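Local coordinates for protein RBSTP2229 gene product (Geobacillus stearothermophilus, PDB 1T6A) that is of unknown function and belongs to the DUF1885 family of uncharacterised proteins, at residues G110-L113 against R119-V122; G96-F101 against H114-R119; I82-P87 against E100-L105; F46-R51 against K67-S72. One frame throughout, in Å; residues are numbered along the deposited sequence.

Contact 1: residues G110-L113 against R119-V122; sequences GGEL and RTMV. With NO3 (nitrate ion), chain B.
L113 and M121, a selenomethionine, face each other as an antiparallel hydrogen-bonded pair. The amide N of L113 donates to O of M121 at 2.9 Å. M121 N returns the bond to O of L113, also at 2.9 Å. The same L113 oxygen receives a CA-H contact from T120, with CA 3.2 Å from O. The side chains of the pair share one face of the ribbon. CD2 of L113 comes 4.3 Å from SE of M121. On this face the L113 side chain also packs on S102, K103 and A106 of helix 92-109, so the helix covers this side of the ribbon. SE of M121 also covers the centre of one face of the R119 guanidinium, 3.6 Å above its plane. At the edge of that group, NH1 holds a nitrate oxygen through a weak bond. E112 and V122 form the next, non-hydrogen-bonded pair, with side chains on the other face. CG of E112 passes 3.8 Å from CG2 of T120 and 4.0 Å from CG2 of V122. The carboxylate of E112 is bonded through OE2 to NE2 of H114. G111 continues the ladder through backbone bonds with F123. This is a two-stranded antiparallel beta hairpin, made of strands 111-114 and 120-123 near the C-terminus.

Contact 2: residues G96-F101 against H114-R119; sequences GKANEF and HLFSGR. With NO3 (nitrate ion), chain B.
A98 is the first residue of G96-F101 to touch the loop. Its methyl CB meets the edge of the F116 ring, with CB 4.5 Å from CE2, a loose apolar contact. N99 follows and carries most of the helix side of the contact. Its OD1 lies 3.3 Å from CE2 of F116, oblique to the ring, and 3.7 Å from CD2 of L115. The amide and the ring are turned only 14° apart. The loop it meets is a type I beta turn from L115 to G118, within the connection between hairpin strands 111-114 and 120-123. F116 has chi1 of 52°, with CG between the backbone N and the carbonyl carbon, and this brings the ring end to N99. A water sits over the centre of one ring face, 3.4 Å above its plane. It donates to OD1 of N99 at 2.8 Å and to O1 of the nitrate, and it accepts from N of S117. Replacing N99 by an alanine would probably leave this water without one acceptor and open a gap beside the F116 ring. OG of S117 donates to nitrate O3 at 2.7 Å and accepts from R119 N, forming an ST turn. K103 NZ also bonds the nitrate, an ion that probably comes from the crystallisation liquor.

Contact 3: residues I82-P87 against E100-L105; sequences IDIALP and EFSKWL. With NO3 (nitrate ion), chain B.
Helix 92-109 packs here against strand 79-85, an outermost strand of the four-stranded antiparallel sheet. This is a helix packed on an antiparallel sheet, an alpha+beta arrangement, with I84 meeting F101 and I82 meeting L105. The strand and helix segments run almost antiparallel, 172° between their directions, with axes 10.4 Å apart at closest. I82 and I84 alternate with D83 along the strand, so both point at the helix while D83 points away. OD1 of D83 forms a salt bridge with R74. I84 has CG1 anti to its carbonyl carbon (chi1 -60°) and an extended chi2. The chain therefore reaches outward, and its end CD1 does the touching. It lies at the edge of the F101 ring, near the ring plane, 3.8 Å from CD2. S102, next on the helix, has its OG hydrogen-bonded to O of A98. One turn on along the helix from F101, L105 meets I82. CD2 of L105 comes 3.9 Å from CD1 of I82 and equally close to CG2, so one methyl sits against both branches of the isoleucine. I71 of the neighbouring strand packs on I82 and F101 and extends the apolar layer. A98 and M69 do the same beside I84. The extended chain of K103 ends at the nitrate, where NZ donates to O2 at 2.9 Å.

Contact 4: residues F46-R51 against K67-S72; sequences FPYTVR and KGMAIS
Y48 has CG anti to its carbonyl carbon (chi1 -61°), which turns the phenol toward G68 and M69. M69, a selenomethionine, has CG between its backbone N and carbonyl carbon (chi1 71°). A bend at chi3 of M69 (74°) then carries the terminal methyl to the tyrosine. The two side chains cross at about a right angle. CE of M69 lies 3.3 Å from OH of Y48 and 3.5 Å from CZ, approaching the phenol obliquely. CA of G68 stands 3.9 Å from CE1 of Y48, also oblique to the ring. The strands concerned, 48-53 and 68-76, are not neighbours in the antiparallel sheet. Strand 56-61 runs between them, but where strands 48-53 and 68-76 begin, Y48 and G68 come together. The phenol OH is hydrogen-bonded to OD1 of D94 in helix 92-109. OD2 of the same carboxylate takes the amides of K67 and G68, so one aspartate joins both segments to the helix. A phenylalanine in place of Y48 would probably leave OD1 of D94 without this partner. Just before Y48, P47 is the centre of an inverse gamma turn. CB of Y48 sits 4.0 Å above one face of the F46 ring, toward its rim.

Overall arrangement
Along the chain, contact 4 closes first, contact 3 opens next, and contacts 2 and 1 end on the C-terminal hairpin. Contacts 3 and 4 reach the same four-stranded sheet, through neighbouring strands 79-85 and 68-76, and their centres are about 10 Å apart. Contacts 2 and 3 both use helix 92-109, with centres about 6 Å apart. Contacts 1 and 2 share R119, and their centres lie about 10 Å apart. Contacts 1 and 4 are the most distant, about 22 Å between centres, and do not touch. The order is thus sheet, helix, hairpin, with the helix packed between the other two. The nitrate touches contacts 1, 2 and 3 where helix and hairpin meet.

Contact 1: residues G110-L113 against R119-V122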
loop_
_atom_site.group_PDB
_atom_site.type_symbol
_atom_site.label_atom_id
_atom_site.label_comp_id
_atom_site.label_asym_id
_atom_site.label_seq_id
_atom_site.Cartn_x
_atom_site.Cartn_y
_atom_site.Cartn_z
ATOM N N GLY A 110 -2.483 18.302 -8.754
ATOM C CA GLY A 110 -3.389 19.435 -8.746
ATOM C C GLY A 110 -4.556 19.221 -9.715
ATOM O O GLY A 110 -4.645 18.213 -10.429
ATOM N N GLY A 111 -5.465 20.179 -9.735
ATOM C CA GLY A 111 -6.606 20.153 -10.629
ATOM C C GLY A 111 -7.904 20.027 -9.860
ATOM O O GLY A 111 -7.975 20.337 -8.666
ATOM N N GLU A 112 -8.937 19.560 -10.543
ATOM C CA GLU A 112 -10.268 19.473 -9.969
ATOM C C GLU A 112 -10.747 18.022 -10.037
ATOM O O GLU A 112 -10.867 17.459 -11.120
ATOM C CB GLU A 112 -11.197 20.404 -10.739
ATOM C CG GLU A 112 -12.572 20.585 -10.132
ATOM C CD GLU A 112 -13.370 21.683 -10.834
ATOM O OE1 GLU A 112 -12.824 22.784 -11.056
ATOM O OE2 GLU A 112 -14.544 21.429 -11.184
ATOM N N LEU A 113 -10.954 17.415 -8.873
ATOM C CA LEU A 113 -11.374 16.027 -8.761
ATOM C C LEU A 113 -12.888 15.911 -8.636
ATOM O O LEU A 113 -13.483 16.491 -7.745
ATOM C CB LEU A 113 -10.729 15.386 -7.526
ATOM C CG LEU A 113 -10.919 13.881 -7.345
ATOM C CD1 LEU A 113 -10.259 13.106 -8.469
ATOM C CD2 LEU A 113 -10.294 13.472 -6.023
ATOM N N ARG A 119 -19.074 14.429 -5.040
ATOM C CA ARG A 119 -18.229 15.430 -4.393
ATOM C C ARG A 119 -17.158 15.935 -5.351
ATOM O O ARG A 119 -16.596 15.173 -6.102
ATOM C CB ARG A 119 -17.566 14.784 -3.183
ATOM C CG ARG A 119 -16.797 15.695 -2.275
ATOM C CD ARG A 119 -16.166 14.933 -1.088
ATOM N NE ARG A 119 -15.091 15.679 -0.425
ATOM C CZ ARG A 119 -14.155 15.123 0.340
ATOM N NH1 ARG A 119 -14.134 13.812 0.558
ATOM N NH2 ARG A 119 -13.224 15.884 0.897
ATOM N N THR A 120 -16.896 17.233 -5.307
ATOM C CA THR A 120 -15.831 17.865 -6.062
ATOM C C THR A 120 -14.776 18.410 -5.087
ATOM O O THR A 120 -15.115 19.100 -4.134
ATOM C CB THR A 120 -16.428 19.000 -6.912
ATOM O OG1 THR A 120 -17.209 18.433 -7.972
ATOM C CG2 THR A 120 -15.351 19.783 -7.642
HETATM N N MSE A 121 -13.504 18.099 -5.319
HETATM C CA MSE A 121 -12.412 18.657 -4.509
HETATM C C MSE A 121 -11.435 19.436 -5.417
HETATM O O MSE A 121 -10.970 18.914 -6.430
HETATM C CB MSE A 121 -11.662 17.542 -3.777
HETATM C CG MSE A 121 -12.524 16.574 -2.972
HETATM SE SE MSE A 121 -11.426 15.135 -2.184
HETATM C CE MSE A 121 -10.332 16.301 -1.089
ATOM N N VAL A 122 -11.115 20.673 -5.051
ATOM C CA VAL A 122 -10.214 21.516 -5.846
ATOM C C VAL A 122 -8.828 21.641 -5.206
ATOM O O VAL A 122 -8.704 22.043 -4.056
ATOM C CB VAL A 122 -10.819 22.926 -6.075
ATOM C CG1 VAL A 122 -9.859 23.838 -6.827
ATOM C CG2 VAL A 122 -12.147 22.821 -6.829
HETATM N N NO3 B . -15.713 10.967 -1.301
HETATM O O1 NO3 B . -15.614 9.862 -2.154
HETATM O O2 NO3 B . -14.762 11.172 -0.285
HETATM O O3 NO3 B . -16.757 11.867 -1.510
#

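Contact 2: residues G96-F101 against H114-R119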
loop_
_atom_site.group_PDB
_atom_site.type_symbol
_atom_site.label_atom_id
_atom_site.label_comp_id
_atom_site.label_asym_id
_atom_site.label_seq_id
_atom_site.Cartn_x
_atom_site.Cartn_y
_atom_site.Cartn_z
ATOM N N GLY A 96 -13.369 1.896 -2.702
ATOM C CA GLY A 96 -12.457 2.482 -1.748
ATOM C C GLY A 96 -11.068 2.690 -2.316
ATOM O O GLY A 96 -10.489 3.766 -2.154
ATOM N N LYS A 97 -10.530 1.690 -3.010
ATOM C CA LYS A 97 -9.199 1.835 -3.573
ATOM C C LYS A 97 -9.163 2.917 -4.645
ATOM O O LYS A 97 -8.220 3.704 -4.691
ATOM C CB LYS A 97 -8.672 0.519 -4.124
ATOM C CG LYS A 97 -8.488 -0.554 -3.068
ATOM C CD LYS A 97 -7.378 -0.191 -2.100
ATOM C CE LYS A 97 -7.167 -1.298 -1.107
ATOM N NZ LYS A 97 -8.095 -1.173 -0.024
ATOM N N ALA A 98 -10.213 3.008 -5.456
ATOM C CA ALA A 98 -10.274 4.024 -6.506
ATOM C C ALA A 98 -10.327 5.388 -5.857
ATOM O O ALA A 98 -9.675 6.310 -6.310
ATOM C CB ALA A 98 -11.512 3.823 -7.435
ATOM N N ASN A 99 -11.108 5.515 -4.792
ATOM C CA ASN A 99 -11.189 6.781 -4.070
ATOM C C ASN A 99 -9.814 7.179 -3.523
ATOM O O ASN A 99 -9.398 8.316 -3.679
ATOM C CB ASN A 99 -12.192 6.684 -2.913
ATOM C CG ASN A 99 -13.620 6.887 -3.350
ATOM O OD1 ASN A 99 -13.890 7.522 -4.378
ATOM N ND2 ASN A 99 -14.560 6.354 -2.560
ATOM N N GLU A 100 -9.104 6.221 -2.924
ATOM C CA GLU A 100 -7.774 6.466 -2.356
ATOM C C GLU A 100 -6.766 6.928 -3.420
ATOM O O GLU A 100 -6.056 7.901 -3.232
ATOM C CB GLU A 100 -7.243 5.199 -1.667
ATOM C CG GLU A 100 -7.942 4.899 -0.357
ATOM C CD GLU A 100 -7.819 3.447 0.091
ATOM O OE1 GLU A 100 -6.797 2.796 -0.210
ATOM O OE2 GLU A 100 -8.750 2.960 0.775
ATOM N N PHE A 101 -6.695 6.215 -4.530
ATOM C CA PHE A 101 -5.755 6.569 -5.580
ATOM C C PHE A 101 -6.113 7.907 -6.239
ATOM O O PHE A 101 -5.224 8.661 -6.591
ATOM C CB PHE A 101 -5.659 5.470 -6.640
ATOM C CG PHE A 101 -4.797 5.840 -7.783
ATOM C CD1 PHE A 101 -3.426 6.018 -7.599
ATOM C CD2 PHE A 101 -5.344 6.082 -9.040
ATOM C CE1 PHE A 101 -2.625 6.394 -8.640
ATOM C CE2 PHE A 101 -4.532 6.454 -10.096
ATOM C CZ PHE A 101 -3.175 6.609 -9.900
ATOM N N HIS A 114 -13.504 15.139 -9.521
ATOM C CA HIS A 114 -14.925 14.845 -9.451
ATOM C C HIS A 114 -15.069 13.379 -9.090
ATOM O O HIS A 114 -14.887 12.498 -9.930
ATOM C CB HIS A 114 -15.609 15.158 -10.781
ATOM C CG HIS A 114 -15.187 16.468 -11.380
ATOM N ND1 HIS A 114 -14.233 16.562 -12.374
ATOM C CD2 HIS A 114 -15.581 17.736 -11.116
ATOM C CE1 HIS A 114 -14.061 17.832 -12.701
ATOM N NE2 HIS A 114 -14.865 18.565 -11.949
ATOM N N LEU A 115 -15.353 13.137 -7.818
ATOM C CA LEU A 115 -15.491 11.791 -7.285
ATOM C C LEU A 115 -16.836 11.198 -7.683
ATOM O O LEU A 115 -17.786 11.933 -7.946
ATOM C CB LEU A 115 -15.372 11.837 -5.775
ATOM C CG LEU A 115 -13.967 12.219 -5.284
ATOM C CD1 LEU A 115 -13.991 12.806 -3.892
ATOM C CD2 LEU A 115 -13.080 11.008 -5.294
ATOM N N PHE A 116 -16.941 9.878 -7.708
ATOM C CA PHE A 116 -18.183 9.271 -8.192
ATOM C C PHE A 116 -19.317 9.454 -7.181
ATOM O O PHE A 116 -20.461 9.278 -7.521
ATOM C CB PHE A 116 -18.032 7.794 -8.620
ATOM C CG PHE A 116 -17.395 6.919 -7.590
ATOM C CD1 PHE A 116 -18.140 6.391 -6.544
ATOM C CD2 PHE A 116 -16.055 6.622 -7.675
ATOM C CE1 PHE A 116 -17.537 5.572 -5.590
ATOM C CE2 PHE A 116 -15.442 5.838 -6.743
ATOM C CZ PHE A 116 -16.181 5.299 -5.694
ATOM N N SER A 117 -18.988 9.837 -5.955
ATOM C CA SER A 117 -19.996 10.196 -4.962
ATOM C C SER A 117 -20.722 11.526 -5.254
ATOM O O SER A 117 -21.643 11.880 -4.531
ATOM C CB SER A 117 -19.319 10.337 -3.597
ATOM O OG SER A 117 -18.561 11.545 -3.556
ATOM N N GLY A 118 -20.275 12.274 -6.268
ATOM C CA GLY A 118 -20.791 13.601 -6.563
ATOM C C GLY A 118 -20.022 14.745 -5.908
ATOM O O GLY A 118 -20.271 15.892 -6.193
ATOM N N ARG A 119 -19.074 14.429 -5.040
ATOM C CA ARG A 119 -18.229 15.430 -4.393
ATOM C C ARG A 119 -17.158 15.935 -5.351
ATOM O O ARG A 119 -16.596 15.173 -6.102
ATOM C CB ARG A 119 -17.566 14.784 -3.183
ATOM C CG ARG A 119 -16.797 15.695 -2.275
ATOM C CD ARG A 119 -16.166 14.933 -1.088
ATOM N NE ARG A 119 -15.091 15.679 -0.425
ATOM C CZ ARG A 119 -14.155 15.123 0.340
ATOM N NH1 ARG A 119 -14.134 13.812 0.558
ATOM N NH2 ARG A 119 -13.224 15.884 0.897
HETATM N N NO3 B . -15.713 10.967 -1.301
HETATM O O1 NO3 B . -15.614 9.862 -2.154
HETATM O O2 NO3 B . -14.762 11.172 -0.285
HETATM O O3 NO3 B . -16.757 11.867 -1.510
HETATM O O HOH W 1 -16.478 8.660 -4.383
#

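Contact 3: residues I82-P87 against E100-L105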
loop_
_atom_site.group_PDB
_atom_site.type_symbol
_atom_site.label_atom_id
_atom_site.label_comp_id
_atom_site.label_asym_id
_atom_site.label_seq_id
_atom_site.Cartn_x
_atom_site.Cartn_y
_atom_site.Cartn_z
ATOM N N ILE A 82 -7.722 12.703 -16.172
ATOM C CA ILE A 82 -7.499 11.284 -15.912
ATOM C C ILE A 82 -8.803 10.676 -15.444
ATOM O O ILE A 82 -9.400 11.174 -14.524
ATOM C CB ILE A 82 -6.372 11.074 -14.899
ATOM C CG1 ILE A 82 -5.081 11.653 -15.451
ATOM C CG2 ILE A 82 -6.210 9.586 -14.610
ATOM C CD1 ILE A 82 -3.888 11.552 -14.501
ATOM N N ASP A 83 -9.262 9.628 -16.125
ATOM C CA ASP A 83 -10.522 8.973 -15.832
ATOM C C ASP A 83 -10.234 7.651 -15.152
ATOM O O ASP A 83 -9.365 6.914 -15.599
ATOM C CB ASP A 83 -11.313 8.634 -17.105
ATOM C CG ASP A 83 -12.013 9.833 -17.729
ATOM O OD1 ASP A 83 -12.388 10.773 -17.003
ATOM O OD2 ASP A 83 -12.235 9.919 -18.971
ATOM N N ILE A 84 -10.988 7.350 -14.098
ATOM C CA ILE A 84 -10.966 6.045 -13.452
ATOM C C ILE A 84 -12.359 5.477 -13.536
ATOM O O ILE A 84 -13.286 6.011 -12.928
ATOM C CB ILE A 84 -10.504 6.153 -11.991
ATOM C CG1 ILE A 84 -9.104 6.740 -11.949
ATOM C CG2 ILE A 84 -10.546 4.777 -11.319
ATOM C CD1 ILE A 84 -8.666 7.115 -10.578
ATOM N N ALA A 85 -12.508 4.425 -14.335
ATOM C CA ALA A 85 -13.779 3.756 -14.550
ATOM C C ALA A 85 -13.843 2.445 -13.776
ATOM O O ALA A 85 -12.979 1.580 -13.919
ATOM C CB ALA A 85 -13.984 3.477 -16.060
ATOM N N LEU A 86 -14.877 2.304 -12.958
ATOM C CA LEU A 86 -15.169 1.047 -12.299
ATOM C C LEU A 86 -16.189 0.263 -13.118
ATOM O O LEU A 86 -17.220 0.806 -13.493
ATOM C CB LEU A 86 -15.747 1.292 -10.915
ATOM C CG LEU A 86 -14.827 1.934 -9.886
ATOM C CD1 LEU A 86 -15.660 2.287 -8.668
ATOM C CD2 LEU A 86 -13.715 0.990 -9.509
ATOM N N PRO A 87 -15.911 -1.015 -13.368
ATOM C CA PRO A 87 -16.830 -1.864 -14.126
ATOM C C PRO A 87 -18.083 -2.199 -13.318
ATOM O O PRO A 87 -18.101 -1.972 -12.099
ATOM C CB PRO A 87 -16.000 -3.121 -14.395
ATOM C CG PRO A 87 -15.056 -3.193 -13.223
ATOM C CD PRO A 87 -14.712 -1.756 -12.927
ATOM N N GLU A 100 -9.104 6.221 -2.924
ATOM C CA GLU A 100 -7.774 6.466 -2.356
ATOM C C GLU A 100 -6.766 6.928 -3.420
ATOM O O GLU A 100 -6.056 7.901 -3.232
ATOM C CB GLU A 100 -7.243 5.199 -1.667
ATOM C CG GLU A 100 -7.942 4.899 -0.357
ATOM C CD GLU A 100 -7.819 3.447 0.091
ATOM O OE1 GLU A 100 -6.797 2.796 -0.210
ATOM O OE2 GLU A 100 -8.750 2.960 0.775
ATOM N N PHE A 101 -6.695 6.215 -4.530
ATOM C CA PHE A 101 -5.755 6.569 -5.580
ATOM C C PHE A 101 -6.113 7.907 -6.239
ATOM O O PHE A 101 -5.224 8.661 -6.591
ATOM C CB PHE A 101 -5.659 5.470 -6.640
ATOM C CG PHE A 101 -4.797 5.840 -7.783
ATOM C CD1 PHE A 101 -3.426 6.018 -7.599
ATOM C CD2 PHE A 101 -5.344 6.082 -9.040
ATOM C CE1 PHE A 101 -2.625 6.394 -8.640
ATOM C CE2 PHE A 101 -4.532 6.454 -10.096
ATOM C CZ PHE A 101 -3.175 6.609 -9.900
ATOM N N SER A 102 -7.401 8.190 -6.393
ATOM C CA SER A 102 -7.830 9.408 -7.061
ATOM C C SER A 102 -7.431 10.633 -6.234
ATOM O O SER A 102 -6.911 11.617 -6.777
ATOM C CB SER A 102 -9.356 9.441 -7.227
ATOM O OG SER A 102 -9.831 8.420 -8.067
ATOM N N LYS A 103 -7.652 10.558 -4.922
ATOM C CA LYS A 103 -7.279 11.650 -4.025
ATOM C C LYS A 103 -5.773 11.866 -4.017
ATOM O O LYS A 103 -5.320 12.983 -4.104
ATOM C CB LYS A 103 -7.803 11.403 -2.608
ATOM C CG LYS A 103 -9.286 11.651 -2.506
ATOM C CD LYS A 103 -9.892 10.990 -1.276
ATOM C CE LYS A 103 -11.405 11.199 -1.215
ATOM N NZ LYS A 103 -11.995 10.401 -0.078
ATOM N N TRP A 104 -4.995 10.798 -3.910
ATOM C CA TRP A 104 -3.532 10.931 -3.988
ATOM C C TRP A 104 -3.096 11.571 -5.309
ATOM O O TRP A 104 -2.235 12.455 -5.350
ATOM C CB TRP A 104 -2.870 9.570 -3.856
ATOM C CG TRP A 104 -1.408 9.640 -3.923
ATOM C CD1 TRP A 104 -0.524 9.881 -2.880
ATOM C CD2 TRP A 104 -0.607 9.479 -5.094
ATOM N NE1 TRP A 104 0.761 9.888 -3.360
ATOM C CE2 TRP A 104 0.741 9.638 -4.708
ATOM C CE3 TRP A 104 -0.893 9.193 -6.437
ATOM C CZ2 TRP A 104 1.795 9.527 -5.612
ATOM C CZ3 TRP A 104 0.157 9.107 -7.336
ATOM C CH2 TRP A 104 1.482 9.278 -6.921
ATOM N N LEU A 105 -3.713 11.128 -6.393
ATOM C CA LEU A 105 -3.418 11.672 -7.708
ATOM C C LEU A 105 -3.700 13.175 -7.770
ATOM O O LEU A 105 -2.895 13.935 -8.262
ATOM C CB LEU A 105 -4.260 10.926 -8.734
ATOM C CG LEU A 105 -3.847 10.971 -10.176
ATOM C CD1 LEU A 105 -2.497 10.239 -10.390
ATOM C CD2 LEU A 105 -4.981 10.351 -10.987
HETATM N N NO3 B . -15.713 10.967 -1.301
HETATM O O1 NO3 B . -15.614 9.862 -2.154
HETATM O O2 NO3 B . -14.762 11.172 -0.285
HETATM O O3 NO3 B . -16.757 11.867 -1.510
#

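Contact 4: residues F46-R51 against K67-S72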
loop_
_atom_site.group_PDB
_atom_site.type_symbol
_atom_site.label_atom_id
_atom_site.label_comp_id
_atom_site.label_asym_id
_atom_site.label_seq_id
_atom_site.Cartn_x
_atom_site.Cartn_y
_atom_site.Cartn_z
ATOM N N PHE A 46 -2.541 -2.005 -2.329
ATOM C CA PHE A 46 -2.615 -2.051 -3.803
ATOM C C PHE A 46 -2.764 -3.474 -4.298
ATOM O O PHE A 46 -1.814 -4.072 -4.839
ATOM C CB PHE A 46 -1.388 -1.404 -4.423
ATOM C CG PHE A 46 -1.561 -1.046 -5.866
ATOM C CD1 PHE A 46 -2.264 0.086 -6.234
ATOM C CD2 PHE A 46 -1.004 -1.844 -6.862
ATOM C CE1 PHE A 46 -2.429 0.420 -7.601
ATOM C CE2 PHE A 46 -1.158 -1.517 -8.211
ATOM C CZ PHE A 46 -1.872 -0.385 -8.576
ATOM N N PRO A 47 -3.951 -4.025 -4.114
ATOM C CA PRO A 47 -4.221 -5.419 -4.486
ATOM C C PRO A 47 -4.577 -5.569 -5.977
ATOM O O PRO A 47 -5.583 -6.140 -6.327
ATOM C CB PRO A 47 -5.414 -5.764 -3.607
ATOM C CG PRO A 47 -6.164 -4.472 -3.522
ATOM C CD PRO A 47 -5.142 -3.368 -3.540
ATOM N N TYR A 48 -3.734 -5.045 -6.847
ATOM C CA TYR A 48 -3.993 -5.088 -8.271
ATOM C C TYR A 48 -2.732 -5.440 -9.025
ATOM O O TYR A 48 -1.637 -5.147 -8.578
ATOM C CB TYR A 48 -4.500 -3.727 -8.756
ATOM C CG TYR A 48 -5.785 -3.297 -8.102
ATOM C CD1 TYR A 48 -7.006 -3.861 -8.479
ATOM C CD2 TYR A 48 -5.787 -2.345 -7.091
ATOM C CE1 TYR A 48 -8.193 -3.472 -7.871
ATOM C CE2 TYR A 48 -6.973 -1.959 -6.472
ATOM C CZ TYR A 48 -8.164 -2.515 -6.874
ATOM O OH TYR A 48 -9.324 -2.134 -6.270
ATOM N N THR A 49 -2.919 -6.053 -10.186
ATOM C CA THR A 49 -1.880 -6.211 -11.197
ATOM C C THR A 49 -2.207 -5.256 -12.341
ATOM O O THR A 49 -3.345 -5.192 -12.766
ATOM C CB THR A 49 -1.916 -7.661 -11.728
ATOM O OG1 THR A 49 -1.693 -8.584 -10.649
ATOM C CG2 THR A 49 -0.773 -7.912 -12.705
ATOM N N VAL A 50 -1.206 -4.534 -12.838
ATOM C CA VAL A 50 -1.384 -3.540 -13.891
ATOM C C VAL A 50 -0.990 -4.081 -15.278
ATOM O O VAL A 50 0.112 -4.607 -15.464
ATOM C CB VAL A 50 -0.537 -2.284 -13.595
ATOM C CG1 VAL A 50 -0.659 -1.247 -14.717
ATOM C CG2 VAL A 50 -0.946 -1.662 -12.276
ATOM N N ARG A 51 -1.896 -3.938 -16.247
ATOM C CA ARG A 51 -1.569 -4.136 -17.664
ATOM C C ARG A 51 -2.076 -2.961 -18.523
ATOM O O ARG A 51 -3.025 -2.259 -18.161
ATOM C CB ARG A 51 -2.124 -5.485 -18.149
ATOM C CG ARG A 51 -3.067 -5.436 -19.360
ATOM C CD ARG A 51 -3.931 -6.685 -19.532
ATOM N NE ARG A 51 -5.036 -6.459 -20.474
ATOM C CZ ARG A 51 -6.340 -6.577 -20.189
ATOM N NH1 ARG A 51 -6.766 -6.913 -18.970
ATOM N NH2 ARG A 51 -7.236 -6.345 -21.145
ATOM N N LYS A 67 -12.365 -6.664 -7.956
ATOM C CA LYS A 67 -12.496 -6.989 -9.375
ATOM C C LYS A 67 -11.477 -6.247 -10.226
ATOM O O LYS A 67 -10.699 -6.871 -10.955
ATOM C CB LYS A 67 -13.893 -6.682 -9.881
ATOM C CG LYS A 67 -14.094 -7.128 -11.327
ATOM C CD LYS A 67 -15.580 -7.296 -11.678
ATOM C CE LYS A 67 -15.774 -7.561 -13.169
ATOM N NZ LYS A 67 -16.836 -6.682 -13.726
ATOM N N GLY A 68 -11.496 -4.921 -10.139
ATOM C CA GLY A 68 -10.576 -4.087 -10.875
ATOM C C GLY A 68 -11.137 -2.731 -11.291
ATOM O O GLY A 68 -12.248 -2.335 -10.919
HETATM N N MSE A 69 -10.337 -2.019 -12.071
HETATM C CA MSE A 69 -10.743 -0.746 -12.644
HETATM C C MSE A 69 -9.880 -0.429 -13.869
HETATM O O MSE A 69 -8.891 -1.118 -14.138
HETATM C CB MSE A 69 -10.600 0.374 -11.594
HETATM C CG MSE A 69 -9.166 0.746 -11.250
HETATM SE SE MSE A 69 -8.972 1.865 -9.635
HETATM C CE MSE A 69 -9.315 0.486 -8.272
ATOM N N ALA A 70 -10.243 0.639 -14.566
ATOM C CA ALA A 70 -9.615 1.021 -15.816
ATOM C C ALA A 70 -9.288 2.497 -15.769
ATOM O O ALA A 70 -10.152 3.316 -15.420
ATOM C CB ALA A 70 -10.580 0.719 -16.982
ATOM N N ILE A 71 -8.050 2.839 -16.093
ATOM C CA ILE A 71 -7.576 4.206 -16.017
ATOM C C ILE A 71 -7.084 4.648 -17.379
ATOM O O ILE A 71 -6.295 3.957 -18.010
ATOM C CB ILE A 71 -6.426 4.326 -14.961
ATOM C CG1 ILE A 71 -6.860 3.700 -13.629
ATOM C CG2 ILE A 71 -6.031 5.760 -14.782
ATOM C CD1 ILE A 71 -5.824 3.778 -12.512
ATOM N N SER A 72 -7.539 5.821 -17.812
ATOM C CA SER A 72 -7.203 6.365 -19.118
ATOM C C SER A 72 -7.072 7.871 -19.079
ATOM O O SER A 72 -7.441 8.528 -18.083
ATOM C CB SER A 72 -8.280 5.969 -20.133
ATOM O OG SER A 72 -9.570 6.325 -19.684
#